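Local coordinates for protein muramoyltetrapeptide carboxypeptidase (Oxalobacter formigenes OXCC13, PDB 6UUK) that probably acts as a serine-type muramoyltetrapeptide carboxypeptidase, removing the C-terminal residue from peptidoglycan tetrapeptides, at residues L136-L141 with T232-D237; Q175-R180 with K318-L323; R254-L259 with L297-S302. One frame throughout, in Å; residues are numbered along the deposited sequence.

Interactions 1 and 2 cross along the chain: 136-141 and 175-180 come first, then 232-237, and 318-323 comes last. The two contacts lie on opposite sides of the chain's centre, with centres about 26 Å apart. Each links a segment of the N-terminal half with one from the later, C-terminal half; 318-323 leads into edge strand 323-325 of the N-terminal sheet. Interaction 3 falls between 232-237 and 318-323. It joins helices 252-264 and 293-303 beside the seven-stranded sheet. Its centre is about 28 Å from that of interaction 1 and about 27 Å from that of interaction 2. Interactions 1 and 2 thus join the two halves, while 1 and 3 border the second subunit.

Interaction 1: residues L136-L141 with T232-D237; sequences LDFAKL and TPWMPD
W234, whose indole meets the ring of F138, gives its NE1 to OE1 of E264 of the second subunit. This hydrogen bond holds the five-membered side of the indole at the subunit interface. The six-membered side points back into its own chain and reaches F138. There the corner atom W234 CZ3 does all the touching: it lies 3.8 Å from F138 CD1 and 3.8 Å from F138 CE1. The two rings meet obliquely, with planes at 59° and centroids 5.6 Å apart. The backbones stay far apart, with F138 CA 10.4 Å from W234 CA, so the long side chains span the gap. In F138 CG is anti to the carbonyl carbon (chi1 -66°), which sends the ring out from the start of its helix toward the indole. Helix 138-142 lies in the connection between the parallel neighbours 119-122 and 147-150 of the N-terminal sheet. D137 is its N-cap residue, and L141 N bonds to D137 O at 2.9 Å. W234 belongs to the C-terminal half, so the contact bridges the two halves of this peptidase S66 chain. W234 sits in a type I beta turn from T232 to M235, closed by M235 N to T232 O at 3.3 Å. Both aromatic side chains also rest on L133 and on A160 of helix 155-163. H134 meets the indole edge-to-face, while the ring of F157 meets that of F138.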
# COMPACT_ATOMS: atom_id res chain seq x y z
N LEU B 136 -10.49 -14.33 14.11
CA LEU B 136 -10.32 -15.70 13.66
C LEU B 136 -9.25 -16.41 14.48
O LEU B 136 -8.43 -15.79 15.15
CB LEU B 136 -9.95 -15.74 12.17
CG LEU B 136 -10.78 -14.86 11.24
CD1 LEU B 136 -10.25 -14.94 9.82
CD2 LEU B 136 -12.25 -15.24 11.28
N ASP B 137 -9.27 -17.74 14.40
CA ASP B 137 -8.28 -18.60 15.06
C ASP B 137 -7.60 -19.41 13.96
O ASP B 137 -8.06 -20.49 13.59
CB ASP B 137 -8.93 -19.49 16.11
CG ASP B 137 -7.92 -20.25 16.94
OD1 ASP B 137 -6.71 -20.00 16.79
OD2 ASP B 137 -8.34 -21.11 17.75
N PHE B 138 -6.49 -18.88 13.43
CA PHE B 138 -5.80 -19.54 12.33
C PHE B 138 -5.11 -20.83 12.77
O PHE B 138 -4.84 -21.69 11.93
CB PHE B 138 -4.80 -18.59 11.69
CG PHE B 138 -5.44 -17.41 11.01
CD1 PHE B 138 -5.62 -16.22 11.69
CD2 PHE B 138 -5.87 -17.51 9.70
CE1 PHE B 138 -6.22 -15.14 11.07
CE2 PHE B 138 -6.47 -16.43 9.07
CZ PHE B 138 -6.64 -15.24 9.76
N ALA B 139 -4.82 -20.98 14.07
CA ALA B 139 -4.37 -22.27 14.57
C ALA B 139 -5.49 -23.30 14.50
O ALA B 139 -5.22 -24.48 14.26
CB ALA B 139 -3.85 -22.13 16.00
N LYS B 140 -6.73 -22.87 14.72
CA LYS B 140 -7.87 -23.76 14.52
C LYS B 140 -8.13 -24.02 13.05
O LYS B 140 -8.55 -25.12 12.67
CB LYS B 140 -9.11 -23.15 15.18
CG LYS B 140 -10.39 -23.96 15.03
CD LYS B 140 -10.55 -24.98 16.15
CE LYS B 140 -11.93 -25.61 16.12
NZ LYS B 140 -12.16 -26.51 17.29
N LEU B 141 -7.89 -23.02 12.19
CA LEU B 141 -8.12 -23.18 10.76
C LEU B 141 -7.08 -24.09 10.13
O LEU B 141 -7.40 -24.88 9.23
CB LEU B 141 -8.13 -21.82 10.08
CG LEU B 141 -9.32 -20.91 10.40
CD1 LEU B 141 -9.09 -19.52 9.85
CD2 LEU B 141 -10.60 -21.51 9.82
N THR B 232 3.69 -6.36 9.38
CA THR B 232 2.70 -6.99 10.23
C THR B 232 3.13 -8.41 10.60
O THR B 232 3.81 -9.08 9.82
CB THR B 232 1.35 -7.03 9.53
OG1 THR B 232 1.40 -7.97 8.45
CG2 THR B 232 1.00 -5.66 8.98
N PRO B 233 2.74 -8.89 11.79
CA PRO B 233 3.07 -10.27 12.17
C PRO B 233 2.38 -11.32 11.32
O PRO B 233 2.68 -12.51 11.48
CB PRO B 233 2.61 -10.35 13.63
CG PRO B 233 2.52 -8.93 14.10
CD PRO B 233 2.10 -8.15 12.89
N TRP B 234 1.46 -10.93 10.44
CA TRP B 234 0.76 -11.89 9.59
C TRP B 234 1.54 -12.24 8.33
O TRP B 234 1.12 -13.14 7.59
CB TRP B 234 -0.61 -11.35 9.21
CG TRP B 234 -1.41 -10.83 10.37
CD1 TRP B 234 -1.54 -9.53 10.75
CD2 TRP B 234 -2.17 -11.60 11.30
NE1 TRP B 234 -2.34 -9.44 11.86
CE2 TRP B 234 -2.74 -10.70 12.22
CE3 TRP B 234 -2.42 -12.97 11.45
CZ2 TRP B 234 -3.55 -11.12 13.27
CZ3 TRP B 234 -3.23 -13.38 12.50
CH2 TRP B 234 -3.78 -12.46 13.39
N MSE B 235 2.66 -11.57 8.07
CA MSE B 235 3.49 -11.88 6.91
C MSE B 235 4.28 -13.16 7.13
O MSE B 235 5.03 -13.28 8.10
CB MSE B 235 4.45 -10.72 6.61
CG MSE B 235 5.52 -11.05 5.59
SE MSE B 235 4.85 -11.19 3.76
CE MSE B 235 4.74 -9.29 3.33
N PRO B 236 4.11 -14.13 6.23
CA PRO B 236 4.84 -15.39 6.37
C PRO B 236 6.34 -15.18 6.23
O PRO B 236 6.80 -14.27 5.54
CB PRO B 236 4.28 -16.25 5.23
CG PRO B 236 2.97 -15.63 4.87
CD PRO B 236 3.15 -14.16 5.11
N ASP B 237 7.09 -16.05 6.89
CA ASP B 237 8.55 -15.97 6.90
C ASP B 237 9.13 -17.10 6.05
O ASP B 237 9.80 -18.01 6.53
CB ASP B 237 9.07 -16.02 8.33
CG ASP B 237 10.54 -15.65 8.44
OD1 ASP B 237 11.18 -15.35 7.40
OD2 ASP B 237 11.05 -15.66 9.57

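Interaction 2: residues Q175-R180 with K318-L323; sequences QSDFTR and KDKVTL
D177 and K320 meet in the enclosed but weakly bonded part of this contact, coming from opposite directions. K320 NZ reaches D177 OD2 at 3.5 Å, a salt bridge whose hydrogen bond is weak. K320 CE lies 3.5 Å from D177 OD1, so the end of the lysine lies against both oxygens. D177 OD2 is held more firmly by M173 N, and K320 NZ also bonds weakly to G315 O. The lysine bends at chi3 (65°), and its side chain comes to about 5 Å from that of H316, a predicted charge relay residue. The contact thus probably borders the active site.

The other pair lies on the solvent side, where K318 is exposed, yet it touches closely. R180 NH1 is 3.3 Å from K318 CG, K318 CA lies over one guanidinium face, and the two side chains cross at about a right angle. R180 NE bonds to S176 O at 2.8 Å; this bent, off-plane bond (130°) probably helps to steady the guanidinium. K318 runs on to a salt bridge with D182.

Helix 67-79 packs against F178 and T179. Helix 185-196 flanks D319, V321 and T322, and L323 pairs with S170 at the edge of the N-terminal sheet.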
# COMPACT_ATOMS: atom_id res chain seq x y z
N GLN B 175 -17.18 -14.37 -7.05
CA GLN B 175 -17.40 -13.02 -7.57
C GLN B 175 -17.60 -12.97 -9.08
O GLN B 175 -18.70 -12.67 -9.55
CB GLN B 175 -16.24 -12.11 -7.17
N SER B 176 -16.54 -13.26 -9.84
CA SER B 176 -16.61 -13.15 -11.30
C SER B 176 -16.13 -14.40 -12.02
O SER B 176 -15.88 -14.34 -13.23
CB SER B 176 -15.78 -11.94 -11.77
OG SER B 176 -16.28 -10.74 -11.21
N ASP B 177 -16.01 -15.53 -11.32
CA ASP B 177 -15.58 -16.78 -11.94
C ASP B 177 -16.69 -17.81 -12.07
O ASP B 177 -16.62 -18.67 -12.95
CB ASP B 177 -14.41 -17.39 -11.16
CG ASP B 177 -13.16 -16.53 -11.22
OD1 ASP B 177 -12.68 -16.26 -12.34
OD2 ASP B 177 -12.67 -16.12 -10.15
N PHE B 178 -17.71 -17.75 -11.21
CA PHE B 178 -18.87 -18.62 -11.31
C PHE B 178 -20.17 -17.88 -11.57
O PHE B 178 -21.14 -18.51 -12.01
CB PHE B 178 -19.03 -19.46 -10.04
CG PHE B 178 -17.92 -20.45 -9.82
CD1 PHE B 178 -17.89 -21.65 -10.51
CD2 PHE B 178 -16.90 -20.18 -8.91
CE1 PHE B 178 -16.87 -22.56 -10.32
CE2 PHE B 178 -15.88 -21.09 -8.71
CZ PHE B 178 -15.87 -22.28 -9.41
N THR B 179 -20.22 -16.57 -11.32
CA THR B 179 -21.42 -15.78 -11.59
C THR B 179 -21.49 -15.27 -13.02
O THR B 179 -22.59 -14.94 -13.49
CB THR B 179 -21.50 -14.59 -10.63
OG1 THR B 179 -20.28 -13.84 -10.70
CG2 THR B 179 -21.74 -15.05 -9.21
N ARG B 180 -20.37 -15.19 -13.71
CA ARG B 180 -20.36 -14.64 -15.06
C ARG B 180 -21.01 -15.61 -16.05
O ARG B 180 -20.92 -16.83 -15.91
CB ARG B 180 -18.94 -14.33 -15.51
CG ARG B 180 -17.99 -15.51 -15.44
CD ARG B 180 -16.78 -15.29 -16.33
NE ARG B 180 -16.12 -14.02 -16.05
CZ ARG B 180 -15.34 -13.38 -16.92
NH1 ARG B 180 -15.13 -13.89 -18.13
NH2 ARG B 180 -14.77 -12.23 -16.58
N LYS B 318 -10.09 -13.33 -16.96
CA LYS B 318 -11.05 -14.41 -17.19
C LYS B 318 -10.37 -15.77 -17.05
O LYS B 318 -10.89 -16.66 -16.36
CB LYS B 318 -11.68 -14.26 -18.57
CG LYS B 318 -12.42 -15.51 -19.03
CD LYS B 318 -13.01 -15.32 -20.42
CE LYS B 318 -13.64 -16.61 -20.92
NZ LYS B 318 -14.25 -16.43 -22.27
N ASP B 319 -9.22 -15.95 -17.68
CA ASP B 319 -8.46 -17.19 -17.59
C ASP B 319 -7.41 -17.06 -16.50
O ASP B 319 -6.50 -16.23 -16.59
CB ASP B 319 -7.80 -17.52 -18.93
CG ASP B 319 -8.78 -18.08 -19.94
OD1 ASP B 319 -10.00 -17.83 -19.80
OD2 ASP B 319 -8.34 -18.79 -20.86
N LYS B 320 -7.54 -17.88 -15.46
CA LYS B 320 -6.59 -17.90 -14.36
C LYS B 320 -6.39 -19.34 -13.90
O LYS B 320 -7.22 -20.21 -14.15
CB LYS B 320 -7.06 -17.03 -13.19
CG LYS B 320 -8.24 -17.61 -12.42
CD LYS B 320 -8.73 -16.65 -11.35
CE LYS B 320 -9.29 -15.38 -11.96
NZ LYS B 320 -9.75 -14.42 -10.92
N VAL B 321 -5.27 -19.57 -13.23
CA VAL B 321 -4.93 -20.88 -12.71
C VAL B 321 -5.09 -20.86 -11.19
O VAL B 321 -5.17 -19.81 -10.56
CB VAL B 321 -3.51 -21.32 -13.11
CG1 VAL B 321 -3.40 -21.48 -14.61
CG2 VAL B 321 -2.48 -20.33 -12.59
N THR B 322 -5.12 -22.06 -10.61
CA THR B 322 -5.21 -22.23 -9.16
C THR B 322 -3.81 -22.58 -8.65
O THR B 322 -3.28 -23.65 -8.95
CB THR B 322 -6.22 -23.31 -8.79
OG1 THR B 322 -7.53 -22.90 -9.20
CG2 THR B 322 -6.21 -23.56 -7.29
N LEU B 323 -3.23 -21.67 -7.87
CA LEU B 323 -1.87 -21.83 -7.37
C LEU B 323 -1.90 -22.21 -5.90
O LEU B 323 -2.37 -21.41 -5.07
CB LEU B 323 -1.07 -20.55 -7.57
CG LEU B 323 -0.88 -20.11 -9.03
CD1 LEU B 323 -0.10 -18.80 -9.10
CD2 LEU B 323 -0.17 -21.19 -9.83

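Interaction 3: residues R254-L259 with L297-S302; sequences RVERML and LSWLRS
The carboxylate of E256 lies over one face of the W299 indole, with E256 OE1 3.9 Å above the ring plane and displaced from the ring centre toward its outer atoms. The two planes are 34° apart. E256 OE2 dips closest, 3.1 Å from W299 CE3, and E256 CD is 3.4 Å from the same carbon. The packing is tight here. At the indole edge W299 NE1 bonds to D101 of the second subunit, and R131 of that subunit makes a cation-pi contact with the ring. E256 is extended, CG anti to the backbone N (chi1 -165°) and straight beyond it, which carries the acid across to the indole. Its OE1 bonds to Y127 and its OE2 forms a salt bridge with R131, both of the second subunit. OE2 also makes a weak hydrogen bond to Y291 OH of its own chain. With an alanine here both carboxylate oxygens are gone; Y127 and R131 of the second subunit would probably lose their partner, and a gap would be likely to open over the W299 face. The second pair is apolar: L259 CD1 touches L300 CD2 at 3.7 Å, and the two side chains cross at about a right angle. V255 and E256 also pack on M296. Helices 252-264 and 293-303 are the helices of two successive beta-alpha-beta crossovers of the C-terminal sheet, linking 242-248 to 273-280 and 273-280 to 308-310. V255, L297 and L300 rest on strand 273-280. L297 also touches strand 308-310, and M258 packs against helix 223-228.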
# COMPACT_ATOMS: atom_id res chain seq x y z
N ARG B 254 3.04 2.39 -9.45
CA ARG B 254 2.46 1.84 -8.23
C ARG B 254 2.88 0.39 -8.02
O ARG B 254 2.96 -0.07 -6.88
CB ARG B 254 0.93 1.94 -8.29
CG ARG B 254 0.40 3.32 -8.62
CD ARG B 254 -1.12 3.32 -8.71
NE ARG B 254 -1.64 4.60 -9.17
CZ ARG B 254 -2.00 5.59 -8.37
NH1 ARG B 254 -1.89 5.46 -7.05
NH2 ARG B 254 -2.47 6.72 -8.88
N VAL B 255 3.16 -0.33 -9.11
CA VAL B 255 3.66 -1.70 -8.99
C VAL B 255 5.09 -1.69 -8.48
O VAL B 255 5.45 -2.46 -7.58
CB VAL B 255 3.54 -2.43 -10.34
CG1 VAL B 255 4.05 -3.86 -10.22
CG2 VAL B 255 2.10 -2.40 -10.83
N GLU B 256 5.94 -0.83 -9.05
CA GLU B 256 7.32 -0.73 -8.60
C GLU B 256 7.40 -0.24 -7.16
O GLU B 256 8.31 -0.63 -6.42
CB GLU B 256 8.11 0.21 -9.51
CG GLU B 256 9.61 0.12 -9.36
CD GLU B 256 10.34 1.19 -10.15
OE1 GLU B 256 10.41 2.34 -9.67
OE2 GLU B 256 10.83 0.88 -11.25
N ARG B 257 6.46 0.62 -6.75
CA ARG B 257 6.47 1.15 -5.39
C ARG B 257 6.25 0.04 -4.37
O ARG B 257 7.02 -0.11 -3.41
CB ARG B 257 5.41 2.24 -5.25
CG ARG B 257 5.35 2.91 -3.90
CD ARG B 257 4.30 4.00 -3.90
NE ARG B 257 3.00 3.50 -4.35
CZ ARG B 257 1.98 4.27 -4.69
NH1 ARG B 257 2.09 5.59 -4.65
NH2 ARG B 257 0.84 3.71 -5.09
N MSE B 258 5.20 -0.75 -4.56
CA MSE B 258 4.88 -1.84 -3.64
C MSE B 258 5.93 -2.94 -3.69
O MSE B 258 6.16 -3.64 -2.70
CB MSE B 258 3.49 -2.40 -3.95
CG MSE B 258 2.37 -1.42 -3.66
SE MSE B 258 0.61 -2.10 -4.14
CE MSE B 258 -0.48 -0.65 -3.42
N LEU B 259 6.56 -3.11 -4.85
CA LEU B 259 7.67 -4.05 -4.95
C LEU B 259 8.90 -3.54 -4.21
O LEU B 259 9.70 -4.35 -3.71
CB LEU B 259 8.01 -4.32 -6.42
CG LEU B 259 7.02 -5.21 -7.19
CD1 LEU B 259 7.43 -5.31 -8.65
CD2 LEU B 259 6.93 -6.59 -6.56
N LEU B 297 10.20 -3.11 -15.40
CA LEU B 297 10.76 -4.45 -15.26
C LEU B 297 12.27 -4.43 -15.41
O LEU B 297 12.99 -5.16 -14.71
CB LEU B 297 10.12 -5.39 -16.28
CG LEU B 297 10.51 -6.87 -16.22
CD1 LEU B 297 10.04 -7.49 -14.91
CD2 LEU B 297 9.95 -7.61 -17.41
N SER B 298 12.79 -3.61 -16.33
CA SER B 298 14.23 -3.51 -16.51
C SER B 298 14.89 -2.86 -15.30
O SER B 298 15.98 -3.27 -14.88
CB SER B 298 14.56 -2.73 -17.78
OG SER B 298 15.96 -2.64 -17.98
N TRP B 299 14.25 -1.84 -14.72
CA TRP B 299 14.77 -1.23 -13.51
C TRP B 299 14.64 -2.17 -12.31
O TRP B 299 15.48 -2.14 -11.41
CB TRP B 299 14.06 0.09 -13.23
CG TRP B 299 14.67 0.88 -12.11
CD1 TRP B 299 15.61 1.86 -12.23
CD2 TRP B 299 14.38 0.76 -10.71
NE1 TRP B 299 15.93 2.36 -10.99
CE2 TRP B 299 15.19 1.70 -10.04
CE3 TRP B 299 13.53 -0.05 -9.97
CZ2 TRP B 299 15.17 1.85 -8.66
CZ3 TRP B 299 13.50 0.10 -8.59
CH2 TRP B 299 14.32 1.04 -7.95
N LEU B 300 13.60 -3.00 -12.29
CA LEU B 300 13.42 -3.95 -11.20
C LEU B 300 14.49 -5.03 -11.24
O LEU B 300 15.08 -5.37 -10.20
CB LEU B 300 12.03 -4.57 -11.27
CG LEU B 300 11.65 -5.53 -10.14
CD1 LEU B 300 11.41 -4.76 -8.85
CD2 LEU B 300 10.43 -6.36 -10.52
N ARG B 301 14.77 -5.58 -12.42
CA ARG B 301 15.78 -6.62 -12.53
C ARG B 301 17.18 -6.09 -12.26
O ARG B 301 18.05 -6.83 -11.79
CB ARG B 301 15.71 -7.27 -13.92
CG ARG B 301 14.47 -8.12 -14.13
CD ARG B 301 14.28 -8.49 -15.59
NE ARG B 301 13.18 -9.44 -15.76
CZ ARG B 301 12.67 -9.78 -16.94
NH1 ARG B 301 13.16 -9.26 -18.06
NH2 ARG B 301 11.67 -10.65 -17.00
N SER B 302 17.43 -4.81 -12.55
CA SER B 302 18.71 -4.21 -12.21
C SER B 302 18.84 -3.98 -10.71
O SER B 302 19.94 -4.09 -10.16
CB SER B 302 18.91 -2.90 -12.97
OG SER B 302 18.92 -3.12 -14.37